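Side-chain contacts in Xaa-Pro dipeptidase (Pyrococcus horikoshii, PDB 1WY2), which probably splits dipeptides that carry a nonpolar residue followed by a C-terminal proline, using a pair of metal ions in each subunit of a homodimer: residues E13-K17 against N18-A22; I126-S129 against E130-K134; T305-R308 against E309-I313. All blocks are in the same frame, centred on the assembly; numbering follows the deposited sequence.

Contact 1 (E13-K17 against N18-A22); sequences EFMDK and NSIDA
The carboxamide of Asn18 lies over one face of the Phe14 ring, with ND2 above the ring centre at 3.2 Å from its plane, and the amide and ring planes are 27° apart. Ile20 CD1 comes to the same ring obliquely, 3.9 Å from Phe14 CE1. The ND2 that sits on the ring also donates to the backbone carbonyl of the same phenylalanine, Phe14 O, at 2.8 Å and almost straight (171°). Because that oxygen lies in the plane of the Asn18 amide, the bond probably helps to hold the amide's rotation over the ring. With CG anti to the backbone N (chi1 -178°), the Phe14 side chain reaches the amide at the helix end.

A Schellman motif ends the helix here. Ile20 N donates to Met15 O at 2.8 Å, and a weak bond joins Ser19 N to Asp16 O, with Ser19 at positive phi as the C-prime residue. The Met15 chain, bent at its last torsion, brings CE to 3.6 Å from Ala22 CA. Water 1 joins Asp16 OD1 to Ile20 O. In this way the chain passes from helix 6-17 into strand 22-25: Phe14 rests on helix 118-125, Met15 on Ile47 of strand 44-48, and Ala22 pairs with Gly92 of strand 90-93.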
ATOM      1  N   GLU A  13       2.731  18.449 -24.599  1.00 18.66           N
ATOM      2  CA  GLU A  13       2.041  18.318 -25.883  1.00 20.50           C
ATOM      3  C   GLU A  13       0.557  18.079 -25.621  1.00 20.56           C
ATOM      4  O   GLU A  13      -0.306  18.745 -26.195  1.00 19.67           O
ATOM      5  CB  GLU A  13       2.614  17.148 -26.682  1.00 21.51           C
ATOM      6  CG  GLU A  13       1.831  16.823 -27.948  1.00 25.15           C
ATOM      7  CD  GLU A  13       2.457  15.699 -28.752  1.00 29.65           C
ATOM      8  OE1 GLU A  13       2.668  14.605 -28.188  1.00 29.95           O
ATOM      9  OE2 GLU A  13       2.734  15.908 -29.952  1.00 31.70           O
ATOM     10  N   PHE A  14       0.271  17.122 -24.743  1.00 19.88           N
ATOM     11  CA  PHE A  14      -1.102  16.793 -24.386  1.00 20.67           C
ATOM     12  C   PHE A  14      -1.802  18.029 -23.829  1.00 20.91           C
ATOM     13  O   PHE A  14      -2.957  18.298 -24.160  1.00 20.57           O
ATOM     14  CB  PHE A  14      -1.114  15.664 -23.352  1.00 20.93           C
ATOM     15  CG  PHE A  14      -2.494  15.213 -22.955  1.00 22.20           C
ATOM     16  CD1 PHE A  14      -3.148  15.798 -21.877  1.00 23.66           C
ATOM     17  CD2 PHE A  14      -3.139  14.206 -23.664  1.00 23.55           C
ATOM     18  CE1 PHE A  14      -4.432  15.385 -21.508  1.00 23.64           C
ATOM     19  CE2 PHE A  14      -4.423  13.787 -23.305  1.00 24.14           C
ATOM     20  CZ  PHE A  14      -5.067  14.378 -22.225  1.00 22.78           C
ATOM     21  N   MET A  15      -1.094  18.777 -22.984  1.00 20.25           N
ATOM     22  CA  MET A  15      -1.640  19.992 -22.386  1.00 22.23           C
ATOM     23  C   MET A  15      -2.110  20.990 -23.436  1.00 23.65           C
ATOM     24  O   MET A  15      -3.233  21.490 -23.368  1.00 25.08           O
ATOM     25  CB  MET A  15      -0.589  20.679 -21.514  1.00 22.92           C
ATOM     26  CG  MET A  15      -0.315  20.008 -20.191  1.00 22.29           C
ATOM     27  SD  MET A  15       1.113  20.750 -19.378  1.00 25.18           S
ATOM     28  CE  MET A  15       0.635  22.450 -19.366  1.00 23.78           C
ATOM     29  N   ASP A  16      -1.245  21.287 -24.403  1.00 23.04           N
ATOM     30  CA  ASP A  16      -1.592  22.251 -25.439  1.00 25.58           C
ATOM     31  C   ASP A  16      -2.776  21.806 -26.279  1.00 25.04           C
ATOM     32  O   ASP A  16      -3.671  22.598 -26.570  1.00 24.87           O
ATOM     33  CB  ASP A  16      -0.394  22.518 -26.353  1.00 29.07           C
ATOM     34  CG  ASP A  16       0.773  23.126 -25.615  1.00 33.84           C
ATOM     35  OD1 ASP A  16       0.544  23.998 -24.744  1.00 38.64           O
ATOM     36  OD2 ASP A  16       1.923  22.744 -25.910  1.00 38.70           O
ATOM     37  N   LYS A  17      -2.782  20.536 -26.657  1.00 24.17           N
ATOM     38  CA  LYS A  17      -3.856  19.997 -27.483  1.00 25.05           C
ATOM     39  C   LYS A  17      -5.197  19.904 -26.764  1.00 25.55           C
ATOM     40  O   LYS A  17      -6.244  19.831 -27.406  1.00 25.82           O
ATOM     41  CB  LYS A  17      -3.454  18.621 -28.013  1.00 26.51           C
ATOM     42  CG  LYS A  17      -2.225  18.660 -28.902  1.00 29.42           C
ATOM     43  CD  LYS A  17      -1.895  17.291 -29.463  1.00 34.01           C
ATOM     44  CE  LYS A  17      -0.709  17.360 -30.409  1.00 36.48           C
ATOM     45  NZ  LYS A  17      -0.959  18.306 -31.533  1.00 39.44           N
ATOM     46  N   ASN A  18      -5.166  19.913 -25.435  1.00 24.33           N
ATOM     47  CA  ASN A  18      -6.388  19.811 -24.642  1.00 25.44           C
ATOM     48  C   ASN A  18      -6.722  21.087 -23.873  1.00 25.56           C
ATOM     49  O   ASN A  18      -7.539  21.073 -22.954  1.00 25.14           O
ATOM     50  CB  ASN A  18      -6.276  18.626 -23.676  1.00 24.84           C
ATOM     51  CG  ASN A  18      -6.361  17.287 -24.388  1.00 26.04           C
ATOM     52  OD1 ASN A  18      -7.451  16.749 -24.599  1.00 26.04           O
ATOM     53  ND2 ASN A  18      -5.212  16.751 -24.780  1.00 26.58           N
ATOM     54  N   SER A  19      -6.088  22.189 -24.262  1.00 26.95           N
ATOM     55  CA  SER A  19      -6.316  23.480 -23.624  1.00 27.92           C
ATOM     56  C   SER A  19      -6.132  23.434 -22.110  1.00 27.75           C
ATOM     57  O   SER A  19      -6.955  23.956 -21.357  1.00 27.28           O
ATOM     58  CB  SER A  19      -7.723  23.991 -23.955  1.00 29.80           C
ATOM     59  OG  SER A  19      -7.900  24.126 -25.355  1.00 33.74           O
ATOM     60  N   ILE A  20      -5.048  22.803 -21.670  1.00 26.20           N
ATOM     61  CA  ILE A  20      -4.742  22.705 -20.249  1.00 24.66           C
ATOM     62  C   ILE A  20      -3.578  23.646 -19.958  1.00 24.44           C
ATOM     63  O   ILE A  20      -2.588  23.657 -20.687  1.00 23.83           O
ATOM     64  CB  ILE A  20      -4.347  21.264 -19.860  1.00 24.00           C
ATOM     65  CG1 ILE A  20      -5.545  20.331 -20.061  1.00 24.06           C
ATOM     66  CG2 ILE A  20      -3.854  21.234 -18.423  1.00 21.98           C
ATOM     67  CD1 ILE A  20      -5.230  18.862 -19.852  1.00 24.63           C
ATOM     68  N   ASP A  21      -3.699  24.435 -18.893  1.00 24.67           N
ATOM     69  CA  ASP A  21      -2.662  25.400 -18.542  1.00 26.06           C
ATOM     70  C   ASP A  21      -1.479  24.831 -17.769  1.00 25.53           C
ATOM     71  O   ASP A  21      -0.345  25.283 -17.938  1.00 25.97           O
ATOM     72  CB  ASP A  21      -3.290  26.558 -17.763  1.00 28.79           C
ATOM     73  CG  ASP A  21      -4.368  27.266 -18.558  1.00 31.21           C
ATOM     74  OD1 ASP A  21      -4.049  27.781 -19.651  1.00 31.27           O
ATOM     75  OD2 ASP A  21      -5.531  27.298 -18.101  1.00 33.22           O
ATOM     76  N   ALA A  22      -1.738  23.846 -16.917  1.00 23.36           N
ATOM     77  CA  ALA A  22      -0.681  23.225 -16.131  1.00 21.97           C
ATOM     78  C   ALA A  22      -1.105  21.825 -15.716  1.00 21.06           C
ATOM     79  O   ALA A  22      -2.294  21.509 -15.701  1.00 21.04           O
ATOM     80  CB  ALA A  22      -0.383  24.064 -14.896  1.00 22.61           C
TER
HETATM   81  O   HOH W   1      -0.903  24.533 -22.521  1.00 34.56           O
HETATM   82  O   HOH W   2      -8.193  21.767 -27.338  1.00 36.49           O

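Contact 2 (I126-S129 against E130-K134); sequences IIKS and EKEIK
The extended backbone of Lys128 and Ser129 gives way to helical angles at Glu130, and Ser129 and Glu132 close a capping box there, at the first turn of helix 130-153. Ser129 is the N-cap. Its OG accepts from Glu132 N at 3.1 Å, and Glu132 OE1 in return accepts from Ser129 N at 3.0 Å, so each side chain meets the other residue's backbone N-H. Chi1 of 66° sets the serine oxygen between its own backbone N and carbonyl carbon, from where it meets the Glu132 N-H. The glutamate folds back over the helix start with CG beside its backbone N (chi1 -71°), and its CG lies 3.4 Å from Ser129 OG. OE1 uses the lone pair turned away from OE2. OE2 is hydrogen-bonded to Tyr220 OH, so both carboxylate oxygens of this buried group have partners.

The first helical bond runs from Ile133 N to Ser129 O at 2.9 Å. Alongside it, Ile133 CG1 packs against Lys128 CB at 3.8 Å. The lysine crosses Glu132 at about a right angle, then bends at its second torsion and leads away, to end in a salt bridge with Glu295 and a hydrogen bond to Arg125 O. The capping box thus starts helix 130-153 after the short loop that follows helix 118-125 of the N-terminal domain. Beside the box, water 3 lies 2.7 Å from Glu132 OE1 and 2.8 Å from Ile127 O.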
ATOM      1  N   ILE A 126       2.527   2.426 -20.679  1.00 15.30           N
ATOM      2  CA  ILE A 126       2.060   1.166 -21.257  1.00 15.64           C
ATOM      3  C   ILE A 126       3.070   0.488 -22.190  1.00 17.14           C
ATOM      4  O   ILE A 126       2.992  -0.717 -22.425  1.00 16.75           O
ATOM      5  CB  ILE A 126       0.715   1.373 -21.995  1.00 14.94           C
ATOM      6  CG1 ILE A 126      -0.012   0.030 -22.140  1.00 15.83           C
ATOM      7  CG2 ILE A 126       0.956   2.026 -23.349  1.00 16.42           C
ATOM      8  CD1 ILE A 126      -1.463   0.158 -22.584  1.00 16.35           C
ATOM      9  N   ILE A 127       4.009   1.266 -22.721  1.00 16.98           N
ATOM     10  CA  ILE A 127       5.049   0.729 -23.596  1.00 17.59           C
ATOM     11  C   ILE A 127       6.365   0.802 -22.829  1.00 16.94           C
ATOM     12  O   ILE A 127       6.845   1.889 -22.511  1.00 16.56           O
ATOM     13  CB  ILE A 127       5.184   1.552 -24.895  1.00 18.53           C
ATOM     14  CG1 ILE A 127       3.836   1.606 -25.623  1.00 16.98           C
ATOM     15  CG2 ILE A 127       6.271   0.941 -25.785  1.00 19.35           C
ATOM     16  CD1 ILE A 127       3.245   0.249 -25.967  1.00 15.77           C
ATOM     17  N   LYS A 128       6.945  -0.356 -22.522  1.00 16.99           N
ATOM     18  CA  LYS A 128       8.197  -0.402 -21.776  1.00 16.95           C
ATOM     19  C   LYS A 128       9.423  -0.268 -22.675  1.00 18.02           C
ATOM     20  O   LYS A 128       9.454  -0.792 -23.791  1.00 20.15           O
ATOM     21  CB  LYS A 128       8.302  -1.712 -20.977  1.00 16.61           C
ATOM     22  CG  LYS A 128       7.600  -1.704 -19.617  1.00 17.07           C
ATOM     23  CD  LYS A 128       6.096  -1.517 -19.742  1.00 16.96           C
ATOM     24  CE  LYS A 128       5.422  -1.535 -18.372  1.00 17.47           C
ATOM     25  NZ  LYS A 128       3.971  -1.155 -18.451  1.00 16.09           N
ATOM     26  N   SER A 129      10.426   0.443 -22.176  1.00 20.43           N
ATOM     27  CA  SER A 129      11.674   0.635 -22.904  1.00 21.60           C
ATOM     28  C   SER A 129      12.531  -0.607 -22.672  1.00 23.64           C
ATOM     29  O   SER A 129      12.240  -1.410 -21.783  1.00 21.76           O
ATOM     30  CB  SER A 129      12.414   1.862 -22.371  1.00 22.28           C
ATOM     31  OG  SER A 129      12.853   1.656 -21.034  1.00 22.76           O
ATOM     32  N   GLU A 130      13.585  -0.765 -23.464  1.00 24.21           N
ATOM     33  CA  GLU A 130      14.466  -1.914 -23.296  1.00 27.19           C
ATOM     34  C   GLU A 130      15.026  -1.916 -21.872  1.00 26.19           C
ATOM     35  O   GLU A 130      15.203  -2.971 -21.266  1.00 26.44           O
ATOM     36  CB  GLU A 130      15.614  -1.864 -24.309  1.00 30.76           C
ATOM     37  CG  GLU A 130      15.155  -1.836 -25.760  1.00 37.37           C
ATOM     38  CD  GLU A 130      16.315  -1.893 -26.738  1.00 41.26           C
ATOM     39  OE1 GLU A 130      17.241  -1.065 -26.613  1.00 45.57           O
ATOM     40  OE2 GLU A 130      16.297  -2.765 -27.632  1.00 43.49           O
ATOM     41  N   LYS A 131      15.295  -0.725 -21.345  1.00 26.21           N
ATOM     42  CA  LYS A 131      15.824  -0.580 -19.992  1.00 26.06           C
ATOM     43  C   LYS A 131      14.825  -1.078 -18.948  1.00 24.34           C
ATOM     44  O   LYS A 131      15.198  -1.783 -18.007  1.00 23.35           O
ATOM     45  CB  LYS A 131      16.166   0.889 -19.716  1.00 28.84           C
ATOM     46  CG  LYS A 131      16.534   1.188 -18.269  1.00 32.83           C
ATOM     47  CD  LYS A 131      16.891   2.658 -18.075  1.00 36.49           C
ATOM     48  CE  LYS A 131      16.982   3.025 -16.599  1.00 38.39           C
ATOM     49  NZ  LYS A 131      15.653   2.926 -15.922  1.00 40.91           N
ATOM     50  N   GLU A 132      13.558  -0.708 -19.114  1.00 21.18           N
ATOM     51  CA  GLU A 132      12.522  -1.128 -18.173  1.00 20.53           C
ATOM     52  C   GLU A 132      12.298  -2.632 -18.239  1.00 19.76           C
ATOM     53  O   GLU A 132      12.104  -3.287 -17.211  1.00 20.38           O
ATOM     54  CB  GLU A 132      11.200  -0.404 -18.464  1.00 19.97           C
ATOM     55  CG  GLU A 132      11.204   1.072 -18.102  1.00 19.49           C
ATOM     56  CD  GLU A 132       9.901   1.761 -18.468  1.00 20.93           C
ATOM     57  OE1 GLU A 132       9.548   1.770 -19.664  1.00 22.36           O
ATOM     58  OE2 GLU A 132       9.233   2.296 -17.559  1.00 22.52           O
ATOM     59  N   ILE A 133      12.325  -3.175 -19.450  1.00 19.05           N
ATOM     60  CA  ILE A 133      12.118  -4.604 -19.647  1.00 19.67           C
ATOM     61  C   ILE A 133      13.177  -5.417 -18.910  1.00 19.05           C
ATOM     62  O   ILE A 133      12.864  -6.434 -18.293  1.00 19.17           O
ATOM     63  CB  ILE A 133      12.120  -4.958 -21.152  1.00 19.61           C
ATOM     64  CG1 ILE A 133      10.871  -4.364 -21.814  1.00 21.76           C
ATOM     65  CG2 ILE A 133      12.156  -6.473 -21.342  1.00 20.41           C
ATOM     66  CD1 ILE A 133      10.860  -4.465 -23.333  1.00 24.50           C
ATOM     67  N   LYS A 134      14.425  -4.963 -18.963  1.00 20.42           N
ATOM     68  CA  LYS A 134      15.507  -5.662 -18.275  1.00 20.71           C
ATOM     69  C   LYS A 134      15.266  -5.706 -16.764  1.00 19.98           C
ATOM     70  O   LYS A 134      15.535  -6.720 -16.118  1.00 20.33           O
ATOM     71  CB  LYS A 134      16.849  -4.985 -18.566  1.00 23.81           C
ATOM     72  CG  LYS A 134      17.307  -5.136 -20.008  1.00 26.79           C
ATOM     73  CD  LYS A 134      18.628  -4.423 -20.244  1.00 31.44           C
ATOM     74  CE  LYS A 134      19.088  -4.582 -21.686  1.00 34.39           C
ATOM     75  NZ  LYS A 134      20.374  -3.877 -21.945  1.00 36.02           N
TER
HETATM   76  O   HOH W   3       7.376   3.269 -20.089  1.00 19.10           O

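Contact 3 (T305-R308 against E309-I313); sequences TVLR and EGMVI
Met311 runs back beside Arg308, the two side chains pointing the same way, with Met311 CE 3.9 Å from Arg308 CG. The methionine is extended beyond CG (chi2 -174°, chi3 -177°), which carries its sulfur past the Arg308 carbonyl to the Leu307-Arg308 peptide; SD lies 3.8 Å from Leu307 CA and accepts a weak hydrogen bond from Arg308 N at 3.5 Å. The methyl end continues to Val306 O, 3.5 Å from CE, and to Thr305 CG2.

A type II beta turn from Arg308 to Met311 brings these residues together, closed by the bond from Met311 N to Arg308 O at 3.1 Å. Gly310 occupies its third position at positive phi, where a CB would be jammed against the carbonyl oxygen of Glu309. The turn leads into strand 312-321, which carries the metal ligand Glu316.

Leu307 CD2 also approaches the sulfur, its side chain crossing Met311 obliquely, and its second methyl, CD1, meets Ile313 CD1 at 4.2 Å; both Leu307 and Ile313 also rest on Leu264 of helix 261-274. Arg308 bends at its second torsion, and Val306 CG1 lies over one face of its guanidinium, 3.6 Å above the plane.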
ATOM      1  N   THR A 305      -8.217  -2.227 -25.664  1.00 25.11           N
ATOM      2  CA  THR A 305      -6.851  -1.837 -25.995  1.00 23.60           C
ATOM      3  C   THR A 305      -6.205  -2.805 -26.976  1.00 23.13           C
ATOM      4  O   THR A 305      -6.250  -4.020 -26.785  1.00 22.26           O
ATOM      5  CB  THR A 305      -5.959  -1.777 -24.741  1.00 24.13           C
ATOM      6  OG1 THR A 305      -6.493  -0.821 -23.821  1.00 23.42           O
ATOM      7  CG2 THR A 305      -4.538  -1.374 -25.115  1.00 21.49           C
ATOM      8  N   VAL A 306      -5.601  -2.265 -28.028  1.00 22.29           N
ATOM      9  CA  VAL A 306      -4.924  -3.104 -29.006  1.00 20.88           C
ATOM     10  C   VAL A 306      -3.514  -3.323 -28.479  1.00 19.64           C
ATOM     11  O   VAL A 306      -2.805  -2.368 -28.158  1.00 19.54           O
ATOM     12  CB  VAL A 306      -4.842  -2.425 -30.389  1.00 21.39           C
ATOM     13  CG1 VAL A 306      -4.101  -3.328 -31.361  1.00 22.92           C
ATOM     14  CG2 VAL A 306      -6.244  -2.135 -30.909  1.00 24.49           C
ATOM     15  N   LEU A 307      -3.112  -4.582 -28.375  1.00 19.64           N
ATOM     16  CA  LEU A 307      -1.785  -4.891 -27.871  1.00 19.41           C
ATOM     17  C   LEU A 307      -0.709  -4.428 -28.843  1.00 20.11           C
ATOM     18  O   LEU A 307      -0.875  -4.510 -30.063  1.00 20.35           O
ATOM     19  CB  LEU A 307      -1.651  -6.395 -27.622  1.00 18.72           C
ATOM     20  CG  LEU A 307      -2.636  -7.018 -26.627  1.00 20.68           C
ATOM     21  CD1 LEU A 307      -2.197  -8.448 -26.338  1.00 22.00           C
ATOM     22  CD2 LEU A 307      -2.679  -6.201 -25.332  1.00 22.90           C
ATOM     23  N   ARG A 308       0.389  -3.930 -28.291  1.00 20.49           N
ATOM     24  CA  ARG A 308       1.506  -3.452 -29.086  1.00 20.62           C
ATOM     25  C   ARG A 308       2.825  -3.924 -28.500  1.00 20.19           C
ATOM     26  O   ARG A 308       2.927  -4.225 -27.308  1.00 20.19           O
ATOM     27  CB  ARG A 308       1.516  -1.917 -29.157  1.00 22.66           C
ATOM     28  CG  ARG A 308       0.191  -1.271 -29.564  1.00 27.27           C
ATOM     29  CD  ARG A 308      -0.068  -1.383 -31.049  1.00 30.38           C
ATOM     30  NE  ARG A 308      -1.265  -0.654 -31.464  1.00 34.94           N
ATOM     31  CZ  ARG A 308      -1.871  -0.795 -32.640  1.00 35.69           C
ATOM     32  NH1 ARG A 308      -1.403  -1.649 -33.541  1.00 37.37           N
ATOM     33  NH2 ARG A 308      -2.962  -0.090 -32.907  1.00 37.04           N
ATOM     34  N   GLU A 309       3.834  -3.980 -29.359  1.00 18.94           N
ATOM     35  CA  GLU A 309       5.175  -4.389 -28.973  1.00 19.63           C
ATOM     36  C   GLU A 309       5.637  -3.511 -27.809  1.00 19.39           C
ATOM     37  O   GLU A 309       5.509  -2.286 -27.855  1.00 19.60           O
ATOM     38  CB  GLU A 309       6.111  -4.203 -30.170  1.00 24.07           C
ATOM     39  CG  GLU A 309       7.431  -4.936 -30.081  1.00 27.83           C
ATOM     40  CD  GLU A 309       8.351  -4.589 -31.239  1.00 31.73           C
ATOM     41  OE1 GLU A 309       7.838  -4.300 -32.344  1.00 32.38           O
ATOM     42  OE2 GLU A 309       9.583  -4.613 -31.049  1.00 33.63           O
ATOM     43  N   GLY A 310       6.163  -4.136 -26.762  1.00 18.08           N
ATOM     44  CA  GLY A 310       6.633  -3.372 -25.621  1.00 16.81           C
ATOM     45  C   GLY A 310       5.710  -3.433 -24.422  1.00 16.24           C
ATOM     46  O   GLY A 310       6.094  -3.029 -23.322  1.00 16.25           O
ATOM     47  N   MET A 311       4.488  -3.918 -24.620  1.00 15.52           N
ATOM     48  CA  MET A 311       3.562  -4.023 -23.500  1.00 16.59           C
ATOM     49  C   MET A 311       3.927  -5.233 -22.651  1.00 15.91           C
ATOM     50  O   MET A 311       4.399  -6.251 -23.162  1.00 15.94           O
ATOM     51  CB  MET A 311       2.119  -4.144 -23.995  1.00 15.85           C
ATOM     52  CG  MET A 311       1.574  -2.855 -24.592  1.00 16.85           C
ATOM     53  SD  MET A 311      -0.170  -2.992 -24.993  1.00 19.21           S
ATOM     54  CE  MET A 311      -0.476  -1.405 -25.738  1.00 17.57           C
ATOM     55  N   VAL A 312       3.725  -5.108 -21.344  1.00 15.37           N
ATOM     56  CA  VAL A 312       4.016  -6.194 -20.421  1.00 14.78           C
ATOM     57  C   VAL A 312       2.718  -6.489 -19.689  1.00 14.56           C
ATOM     58  O   VAL A 312       2.168  -5.621 -19.014  1.00 15.66           O
ATOM     59  CB  VAL A 312       5.106  -5.799 -19.411  1.00 15.65           C
ATOM     60  CG1 VAL A 312       5.311  -6.920 -18.402  1.00 14.60           C
ATOM     61  CG2 VAL A 312       6.417  -5.512 -20.148  1.00 15.83           C
ATOM     62  N   ILE A 313       2.227  -7.711 -19.848  1.00 14.80           N
ATOM     63  CA  ILE A 313       0.969  -8.116 -19.229  1.00 14.64           C
ATOM     64  C   ILE A 313       1.058  -9.510 -18.644  1.00 15.89           C
ATOM     65  O   ILE A 313       1.973 -10.270 -18.954  1.00 17.00           O
ATOM     66  CB  ILE A 313      -0.183  -8.135 -20.262  1.00 16.68           C
ATOM     67  CG1 ILE A 313       0.165  -9.087 -21.417  1.00 15.53           C
ATOM     68  CG2 ILE A 313      -0.441  -6.733 -20.780  1.00 17.61           C
ATOM     69  CD1 ILE A 313      -0.975  -9.331 -22.404  1.00 16.93           C
TER

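In the fold
From the N terminus, contact 1 comes first and closes the turn that joins helix 6-17 to strand 22-25 in the N-terminal domain. Contact 2 follows where the chain passes from helix 118-125 into helix 130-153, and contact 3 much later, at the turn into strand 312-321 of the metallopeptidase domain. The three are in series, none nested in or crossing another. Contact 1 stands apart, its centre 26 Å from each of the others. Contacts 2 and 3 touch, their centres 11 Å apart: a probable hydrogen bond joins Lys128 N to Gly310 O, and Ile126 and Ile127 pack on Met311, tying the interdomain connection to the catalytic domain.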